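Local coordinates for Phenylalanine/tyrosine ammonia-lyase (Rhodosporidium toruloides, PDB 1Y2M), which catalyses the non-oxidative deamination of L-phenylalanine and L-tyrosine to trans-cinnamic and p-coumaric acid, the commitment step of phenylpropanoid metabolism, at residues E459-L463 / N589-L593; L452-A458 / Q533-R538; T39-V45 / P323-E327. One frame throughout, in Å; residues are numbered along the deposited sequence.

Contact 1: residues E459-L463 / N589-L593; sequences EDPSL and NSYDL
The carboxylate of Asp592 is gripped at both oxygens by one residue, Ser462. The hydroxyl OG of Ser462 donates to OD2 of Asp592 at 2.6 Å, while the backbone N of Ser462 donates to OD1 of Asp592 at 3.1 Å. Each oxygen receives its partner on the syn lone pair, one from the hydroxyl and one from the backbone N-H. With chi1 of Ser462 at 60°, OG sits between the backbone N and the carbonyl carbon, which brings hydroxyl and amide together in front of the acid. Pro461 packs beside this pair of bonds: its CD rests 3.3 Å from Asp592 OD1, and its CG lies 3.8 Å from the carbonyl oxygen of Ser590. Asp592 stands just before helix 593-611, yet its side chain does not cap that helix. Asp460 serves the helix end instead: its OD1 accepts from the backbone N of Leu593 at 2.9 Å, the donor arriving from above the carboxylate plane. The two carboxylates stack, their planes 6° apart, with OD2 of Asp460 3.6 Å from OD2 of Asp592. The contact thus joins the loop preceding helix 468-484 to the start of helix 593-611, and the Ser590 side chain is about 9 Å from that of Lys468, which binds cinnamate. Backbone bonds from Asp592 to a second subunit also put this junction at a subunit interface. Two like charges stacked so closely should disfavour full ionisation of both acids, a cost that the serine donors and the positive end of the helix dipole probably offset.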
loop_
_atom_site.group_PDB
_atom_site.type_symbol
_atom_site.label_atom_id
_atom_site.label_comp_id
_atom_site.label_asym_id
_atom_site.label_seq_id
_atom_site.Cartn_x
_atom_site.Cartn_y
_atom_site.Cartn_z
ATOM N N GLU B 459 -34.114 -23.258 12.021
ATOM C CA GLU B 459 -35.453 -23.109 12.577
ATOM C C GLU B 459 -35.924 -21.686 12.338
ATOM O O GLU B 459 -35.373 -20.986 11.470
ATOM C CB GLU B 459 -35.491 -23.546 14.047
ATOM C CG GLU B 459 -35.166 -25.069 14.234
ATOM C CD GLU B 459 -36.275 -25.986 13.764
ATOM O OE1 GLU B 459 -37.467 -25.563 13.690
ATOM O OE2 GLU B 459 -35.982 -27.175 13.532
ATOM N N ASP B 460 -36.969 -21.250 13.042
ATOM C CA ASP B 460 -37.528 -19.897 12.756
ATOM C C ASP B 460 -36.474 -18.799 12.878
ATOM O O ASP B 460 -35.792 -18.702 13.899
ATOM C CB ASP B 460 -38.728 -19.589 13.658
ATOM C CG ASP B 460 -40.054 -20.131 13.115
ATOM O OD1 ASP B 460 -40.132 -20.707 12.022
ATOM O OD2 ASP B 460 -41.058 -19.934 13.818
ATOM N N PRO B 461 -36.314 -17.989 11.815
ATOM C CA PRO B 461 -35.280 -16.972 11.782
ATOM C C PRO B 461 -35.517 -15.827 12.741
ATOM O O PRO B 461 -34.583 -15.066 13.015
ATOM C CB PRO B 461 -35.302 -16.479 10.326
ATOM C CG PRO B 461 -36.164 -17.326 9.584
ATOM C CD PRO B 461 -36.969 -18.162 10.502
ATOM N N SER B 462 -36.737 -15.653 13.226
ATOM C CA SER B 462 -37.007 -14.584 14.194
ATOM C C SER B 462 -36.178 -14.679 15.440
ATOM O O SER B 462 -35.893 -13.654 16.081
ATOM C CB SER B 462 -38.473 -14.465 14.543
ATOM O OG SER B 462 -38.958 -15.632 15.087
ATOM N N LEU B 463 -35.706 -15.874 15.741
ATOM C CA LEU B 463 -34.900 -16.107 16.965
ATOM C C LEU B 463 -33.653 -16.906 16.680
ATOM O O LEU B 463 -33.095 -17.544 17.550
ATOM C CB LEU B 463 -35.738 -16.730 18.087
ATOM C CG LEU B 463 -36.742 -15.754 18.732
ATOM C CD1 LEU B 463 -37.641 -16.452 19.731
ATOM C CD2 LEU B 463 -36.026 -14.609 19.442
ATOM N N ASN B 589 -37.813 -16.511 2.435
ATOM C CA ASN B 589 -36.897 -17.322 3.194
ATOM C C ASN B 589 -36.447 -16.690 4.540
ATOM O O ASN B 589 -35.752 -17.351 5.322
ATOM C CB ASN B 589 -35.704 -17.778 2.327
ATOM C CG ASN B 589 -35.005 -16.605 1.577
ATOM O OD1 ASN B 589 -35.625 -15.557 1.286
ATOM N ND2 ASN B 589 -33.699 -16.788 1.261
ATOM N N SER B 590 -36.903 -15.451 4.817
ATOM C CA SER B 590 -36.719 -14.822 6.135
ATOM C C SER B 590 -37.964 -14.849 6.996
ATOM O O SER B 590 -37.922 -14.292 8.067
ATOM C CB SER B 590 -36.259 -13.371 6.013
ATOM O OG SER B 590 -35.069 -13.321 5.230
ATOM N N TYR B 591 -39.076 -15.434 6.510
ATOM C CA TYR B 591 -40.301 -15.553 7.266
ATOM C C TYR B 591 -40.252 -16.757 8.161
ATOM O O TYR B 591 -39.696 -17.806 7.786
ATOM C CB TYR B 591 -41.508 -15.775 6.336
ATOM C CG TYR B 591 -42.061 -14.595 5.560
ATOM C CD1 TYR B 591 -43.436 -14.461 5.417
ATOM C CD2 TYR B 591 -41.247 -13.671 4.928
ATOM C CE1 TYR B 591 -43.989 -13.431 4.714
ATOM C CE2 TYR B 591 -41.820 -12.619 4.193
ATOM C CZ TYR B 591 -43.187 -12.527 4.103
ATOM O OH TYR B 591 -43.834 -11.531 3.424
ATOM N N ASP B 592 -40.894 -16.623 9.318
ATOM C CA ASP B 592 -41.130 -17.739 10.189
ATOM C C ASP B 592 -42.086 -18.737 9.491
ATOM O O ASP B 592 -42.818 -18.385 8.544
ATOM C CB ASP B 592 -41.678 -17.245 11.495
ATOM C CG ASP B 592 -40.585 -16.703 12.443
ATOM O OD1 ASP B 592 -39.395 -16.640 12.078
ATOM O OD2 ASP B 592 -40.946 -16.317 13.576
ATOM N N LEU B 593 -42.033 -19.985 9.943
ATOM C CA LEU B 593 -42.634 -21.088 9.209
ATOM C C LEU B 593 -44.126 -20.918 8.976
ATOM O O LEU B 593 -44.610 -21.034 7.856
ATOM C CB LEU B 593 -42.335 -22.397 9.920
ATOM C CG LEU B 593 -42.923 -23.645 9.276
ATOM C CD1 LEU B 593 -42.249 -23.901 7.969
ATOM C CD2 LEU B 593 -42.804 -24.877 10.193
#

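Contact 2: residues L452-A458 / Q533-R538; sequences LPSCLAA and QAIDLR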
loop_
_atom_site.group_PDB
_atom_site.type_symbol
_atom_site.label_atom_id
_atom_site.label_comp_id
_atom_site.label_asym_id
_atom_site.label_seq_id
_atom_site.Cartn_x
_atom_site.Cartn_y
_atom_site.Cartn_z
ATOM N N LEU B 452 -32.337 -20.304 0.301
ATOM C CA LEU B 452 -31.787 -20.897 1.516
ATOM C C LEU B 452 -32.320 -20.074 2.687
ATOM O O LEU B 452 -32.519 -18.873 2.563
ATOM C CB LEU B 452 -30.247 -20.866 1.521
ATOM C CG LEU B 452 -29.548 -21.873 0.603
ATOM C CD1 LEU B 452 -28.111 -21.561 0.337
ATOM C CD2 LEU B 452 -29.712 -23.284 1.243
ATOM N N PRO B 453 -32.504 -20.704 3.846
ATOM C CA PRO B 453 -33.000 -19.980 5.014
ATOM C C PRO B 453 -32.121 -18.800 5.373
ATOM O O PRO B 453 -30.911 -18.902 5.258
ATOM C CB PRO B 453 -32.946 -21.041 6.120
ATOM C CG PRO B 453 -33.109 -22.308 5.406
ATOM C CD PRO B 453 -32.312 -22.135 4.138
ATOM N N SER B 454 -32.741 -17.703 5.788
ATOM C CA SER B 454 -32.005 -16.531 6.303
ATOM C C SER B 454 -30.936 -16.947 7.318
ATOM O O SER B 454 -31.199 -17.750 8.234
ATOM C CB SER B 454 -32.936 -15.536 6.987
ATOM O OG SER B 454 -33.729 -16.252 7.901
ATOM N N CYS B 455 -29.725 -16.467 7.106
ATOM C CA CYS B 455 -28.580 -16.713 7.988
ATOM C C CYS B 455 -28.225 -18.192 8.133
ATOM O O CYS B 455 -27.415 -18.550 8.965
ATOM C CB CYS B 455 -28.789 -16.124 9.367
ATOM S SG CYS B 455 -29.030 -14.314 9.287
ATOM N N LEU B 456 -28.758 -19.032 7.239
ATOM C CA LEU B 456 -28.655 -20.480 7.356
ATOM C C LEU B 456 -29.183 -20.984 8.702
ATOM O O LEU B 456 -28.732 -21.997 9.280
ATOM C CB LEU B 456 -27.248 -20.989 7.012
ATOM C CG LEU B 456 -26.639 -20.521 5.697
ATOM C CD1 LEU B 456 -25.294 -21.202 5.466
ATOM C CD2 LEU B 456 -27.516 -20.776 4.510
ATOM N N ALA B 457 -30.196 -20.297 9.196
ATOM C CA ALA B 457 -30.851 -20.731 10.413
ATOM C C ALA B 457 -31.681 -21.983 10.089
ATOM O O ALA B 457 -32.425 -21.995 9.084
ATOM C CB ALA B 457 -31.771 -19.638 10.896
ATOM N N ALA B 458 -31.589 -23.003 10.925
ATOM C CA ALA B 458 -32.351 -24.245 10.705
ATOM C C ALA B 458 -33.826 -24.149 11.086
ATOM O O ALA B 458 -34.626 -24.946 10.614
ATOM C CB ALA B 458 -31.721 -25.399 11.523
ATOM N N GLN B 533 -23.514 -26.347 6.329
ATOM C CA GLN B 533 -24.863 -26.026 6.832
ATOM C C GLN B 533 -25.814 -25.799 5.696
ATOM O O GLN B 533 -26.932 -26.354 5.696
ATOM C CB GLN B 533 -24.862 -24.811 7.723
ATOM C CG GLN B 533 -26.266 -24.470 8.261
ATOM C CD GLN B 533 -26.682 -25.203 9.537
ATOM O OE1 GLN B 533 -26.040 -26.154 10.013
ATOM N NE2 GLN B 533 -27.828 -24.764 10.086
ATOM N N ALA B 534 -25.393 -25.008 4.707
ATOM C CA ALA B 534 -26.256 -24.728 3.552
ATOM C C ALA B 534 -26.618 -26.015 2.810
ATOM O O ALA B 534 -27.759 -26.228 2.404
ATOM C CB ALA B 534 -25.554 -23.758 2.614
ATOM N N ILE B 535 -25.629 -26.907 2.655
ATOM C CA ILE B 535 -25.848 -28.211 1.980
ATOM C C ILE B 535 -26.928 -29.038 2.714
ATOM O O ILE B 535 -27.802 -29.611 2.130
ATOM C CB ILE B 535 -24.539 -28.992 1.866
ATOM C CG1 ILE B 535 -23.741 -28.402 0.700
ATOM C CG2 ILE B 535 -24.768 -30.428 1.661
ATOM C CD1 ILE B 535 -22.276 -28.779 0.653
ATOM N N ASP B 536 -26.819 -29.105 4.039
ATOM C CA ASP B 536 -27.811 -29.821 4.817
ATOM C C ASP B 536 -29.199 -29.169 4.704
ATOM O O ASP B 536 -30.198 -29.863 4.627
ATOM C CB ASP B 536 -27.309 -29.854 6.251
ATOM C CG ASP B 536 -26.274 -30.915 6.473
ATOM O OD1 ASP B 536 -26.249 -31.947 5.730
ATOM O OD2 ASP B 536 -25.483 -30.783 7.458
ATOM N N LEU B 537 -29.269 -27.843 4.711
ATOM C CA LEU B 537 -30.568 -27.151 4.574
ATOM C C LEU B 537 -31.165 -27.352 3.181
ATOM O O LEU B 537 -32.409 -27.504 2.995
ATOM C CB LEU B 537 -30.434 -25.668 4.895
ATOM C CG LEU B 537 -30.106 -25.358 6.373
ATOM C CD1 LEU B 537 -29.828 -23.837 6.562
ATOM C CD2 LEU B 537 -31.213 -25.832 7.280
ATOM N N ARG B 538 -30.295 -27.333 2.182
ATOM C CA ARG B 538 -30.768 -27.642 0.843
ATOM C C ARG B 538 -31.299 -29.067 0.725
ATOM O O ARG B 538 -32.300 -29.356 0.053
ATOM C CB ARG B 538 -29.681 -27.397 -0.186
ATOM C CG ARG B 538 -30.228 -27.368 -1.619
ATOM C CD ARG B 538 -31.077 -26.156 -1.911
ATOM N NE ARG B 538 -30.282 -24.953 -2.180
ATOM C CZ ARG B 538 -30.788 -23.736 -2.380
ATOM N NH1 ARG B 538 -32.105 -23.553 -2.246
ATOM N NH2 ARG B 538 -30.006 -22.746 -2.701
#
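Leu456 and Leu537 meet where a loop with tight turns lies against the long helix 506-560 of the all-helical core of this PAL/histidase-family enzyme. A type II turn from Pro453 to Leu456 starts the bend, and the loop faces one stripe of the helix: Gln533, Ala534, Leu537 and Arg538. Leu537 reaches out between the two ends of the loop. Its CD1 packs against the Leu456 backbone, 3.5 Å from Leu456 O, and lies 3.8 Å from Pro453 CG, the proline and leucine side chains crossing obliquely. CD2 of Leu537 lies 3.9 Å from CA of Ala458. Leu456 sets its CD1 on Ala534 CB at 3.8 Å. In Gln533, CG stands anti to the backbone N (chi1 -180°), then the chain bends at chi2, carrying NE2 to the Leu456 carbonyl. That N-H reaches O of Leu456 at 3.0 Å, nearly along the C=O axis. His466 ND1 also bonds this oxygen, and Gln533 OE1 is taken by the backbone N of Arg678. Replacing Gln533 by an alanine would probably leave the Leu456 carbonyl with one donor fewer and open a gap beside Leu456 CB. At the other end of the stripe Arg538, its guanidinium bonded to the carbonyls of Ala303, Arg450 and Asn449, crosses Leu452 at about a right angle. Leu452 CG sits over one guanidinium face, toward its rim, 3.4 Å from NH2 of Arg538.

Contact 3: residues T39-V45 / P323-E327; sequences TTQVTQV and PTQIE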
loop_
_atom_site.group_PDB
_atom_site.type_symbol
_atom_site.label_atom_id
_atom_site.label_comp_id
_atom_site.label_asym_id
_atom_site.label_seq_id
_atom_site.Cartn_x
_atom_site.Cartn_y
_atom_site.Cartn_z
ATOM N N THR B 39 1.802 -23.905 -18.684
ATOM C CA THR B 39 1.831 -25.175 -19.375
ATOM C C THR B 39 0.812 -26.168 -18.860
ATOM O O THR B 39 0.597 -26.300 -17.657
ATOM C CB THR B 39 3.251 -25.849 -19.327
ATOM O OG1 THR B 39 3.194 -27.120 -19.994
ATOM C CG2 THR B 39 3.777 -26.055 -17.884
ATOM N N THR B 40 0.206 -26.884 -19.795
ATOM C CA THR B 40 -0.785 -27.895 -19.473
ATOM C C THR B 40 -0.103 -29.181 -18.960
ATOM O O THR B 40 -0.773 -30.102 -18.483
ATOM C CB THR B 40 -1.621 -28.228 -20.727
ATOM O OG1 THR B 40 -0.728 -28.499 -21.824
ATOM C CG2 THR B 40 -2.621 -27.051 -21.073
ATOM N N GLN B 41 1.222 -29.248 -19.057
ATOM C CA GLN B 41 1.935 -30.478 -18.693
ATOM C C GLN B 41 2.280 -30.578 -17.195
ATOM O O GLN B 41 2.920 -31.541 -16.783
ATOM C CB GLN B 41 3.195 -30.668 -19.555
ATOM C CG GLN B 41 3.647 -32.141 -19.667
ATOM C CD GLN B 41 2.485 -33.117 -19.913
ATOM O OE1 GLN B 41 1.894 -33.136 -20.999
ATOM N NE2 GLN B 41 2.151 -33.922 -18.895
ATOM N N VAL B 42 1.865 -29.613 -16.375
ATOM C CA VAL B 42 2.000 -29.793 -14.929
ATOM C C VAL B 42 0.906 -29.023 -14.251
ATOM O O VAL B 42 0.493 -27.972 -14.746
ATOM C CB VAL B 42 3.326 -29.302 -14.398
ATOM C CG1 VAL B 42 3.389 -27.745 -14.402
ATOM C CG2 VAL B 42 3.602 -29.903 -12.995
ATOM N N THR B 43 0.406 -29.551 -13.153
ATOM C CA THR B 43 -0.693 -28.897 -12.471
ATOM C C THR B 43 -0.359 -28.758 -11.012
ATOM O O THR B 43 0.517 -29.443 -10.472
ATOM C CB THR B 43 -1.997 -29.702 -12.589
ATOM O OG1 THR B 43 -1.803 -30.973 -11.938
ATOM C CG2 THR B 43 -2.391 -29.917 -14.064
ATOM N N GLN B 44 -1.138 -27.928 -10.336
ATOM C CA GLN B 44 -0.970 -27.729 -8.915
ATOM C C GLN B 44 -1.275 -29.021 -8.173
ATOM O O GLN B 44 -0.566 -29.390 -7.255
ATOM C CB GLN B 44 -1.859 -26.575 -8.442
ATOM C CG GLN B 44 -1.744 -26.272 -6.970
ATOM C CD GLN B 44 -2.380 -24.952 -6.651
ATOM O OE1 GLN B 44 -3.563 -24.772 -6.976
ATOM N NE2 GLN B 44 -1.624 -24.006 -6.028
ATOM N N VAL B 45 -2.326 -29.738 -8.583
ATOM C CA VAL B 45 -2.578 -31.022 -7.964
ATOM C C VAL B 45 -1.384 -31.972 -8.110
ATOM O O VAL B 45 -1.033 -32.648 -7.121
ATOM C CB VAL B 45 -3.880 -31.698 -8.539
ATOM C CG1 VAL B 45 -4.042 -33.106 -7.928
ATOM C CG2 VAL B 45 -5.134 -30.865 -8.228
ATOM N N PRO B 323 -3.462 -22.068 -19.592
ATOM C CA PRO B 323 -3.331 -23.386 -18.968
ATOM C C PRO B 323 -3.898 -23.546 -17.574
ATOM O O PRO B 323 -4.541 -24.560 -17.282
ATOM C CB PRO B 323 -1.817 -23.631 -18.992
ATOM C CG PRO B 323 -1.369 -22.916 -20.270
ATOM C CD PRO B 323 -2.227 -21.657 -20.306
ATOM N N THR B 324 -3.709 -22.556 -16.716
ATOM C CA THR B 324 -4.190 -22.685 -15.329
ATOM C C THR B 324 -5.664 -22.369 -15.225
ATOM O O THR B 324 -6.302 -22.822 -14.260
ATOM C CB THR B 324 -3.411 -21.819 -14.352
ATOM O OG1 THR B 324 -3.367 -20.472 -14.851
ATOM C CG2 THR B 324 -1.991 -22.401 -14.150
ATOM N N GLN B 325 -6.232 -21.641 -16.188
ATOM C CA GLN B 325 -7.682 -21.516 -16.223
ATOM C C GLN B 325 -8.317 -22.884 -16.554
ATOM O O GLN B 325 -9.306 -23.326 -15.930
ATOM C CB GLN B 325 -8.099 -20.515 -17.286
ATOM C CG GLN B 325 -9.590 -20.223 -17.252
ATOM C CD GLN B 325 -10.005 -19.192 -18.267
ATOM O OE1 GLN B 325 -9.346 -18.164 -18.430
ATOM N NE2 GLN B 325 -11.166 -19.428 -18.918
ATOM N N ILE B 326 -7.766 -23.532 -17.570
ATOM C CA ILE B 326 -8.163 -24.896 -17.941
ATOM C C ILE B 326 -8.063 -25.808 -16.725
ATOM O O ILE B 326 -8.963 -26.578 -16.449
ATOM C CB ILE B 326 -7.287 -25.404 -19.065
ATOM C CG1 ILE B 326 -7.551 -24.619 -20.362
ATOM C CG2 ILE B 326 -7.456 -26.895 -19.266
ATOM C CD1 ILE B 326 -6.540 -24.920 -21.454
ATOM N N GLU B 327 -6.946 -25.698 -16.009
ATOM C CA GLU B 327 -6.709 -26.525 -14.842
ATOM C C GLU B 327 -7.786 -26.366 -13.782
ATOM O O GLU B 327 -8.314 -27.341 -13.254
ATOM C CB GLU B 327 -5.335 -26.210 -14.273
ATOM C CG GLU B 327 -5.041 -26.815 -12.943
ATOM C CD GLU B 327 -3.622 -26.458 -12.425
ATOM O OE1 GLU B 327 -2.797 -25.989 -13.235
ATOM O OE2 GLU B 327 -3.368 -26.671 -11.244
HETATM O O HOH W 1 -5.090 -25.648 -9.089
HETATM O O HOH W 2 -4.558 -28.755 -10.318
#
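Glu327, Pro323 and Thr40 give up the most surface where the loop entering helix 44-52 meets the first turn of helix 323-336. Glu327 does the polar work. Its chain is fully extended, CG anti to the backbone N (chi1 170°), which carries the carboxylate across to the start of the other helix. There OE2 of Glu327 accepts from the backbone N of Gln44 at 2.7 Å, the donor standing above the carboxylate plane. Two waters also donate to this oxygen: one, 2.6 Å from Glu327 OE2, accepts from Val45 N, and the other also donates to Gln44 OE1, which Ser290 binds too. Thr43 crosses the acid, its CB 3.6 Å from Glu327 OE2, while its OG1 caps the helix through Asp46 N. Pro323 packs its ring against the backbone of Thr39, with Pro323 CB 3.6 Å from Thr39 N; Thr40 CG2 meets the same CB at 4.1 Å, the side chains crossing at about a right angle. Ile388 of another subunit packs on Pro323. Glu327 thus places its charge at the positive end of helix 44-52, which, with three donors on one oxygen, probably favours the ionised acid.

Overall arrangement
From the N terminus, contact 3 comes first: residues 39-45 pair with 323-327, closing a loop of 277 residues and tying the start of helix 44-52 to that of helix 323-336. The chain then enters the loop between helices 416-443 and 468-484, where 452-458 runs directly into 459-463. Helix 506-560 closes contact 2, and 589-593 closes contact 1 afterwards, so these two loops cross. They also touch, their centres about 11 Å apart, through Asn589 ND2 and Leu452 O, making one loop a bridge between the long helix and the start of helix 593-611. Contact 3 stands apart, its centre about 45 Å from that of contact 1 and about 34 Å from that of contact 2.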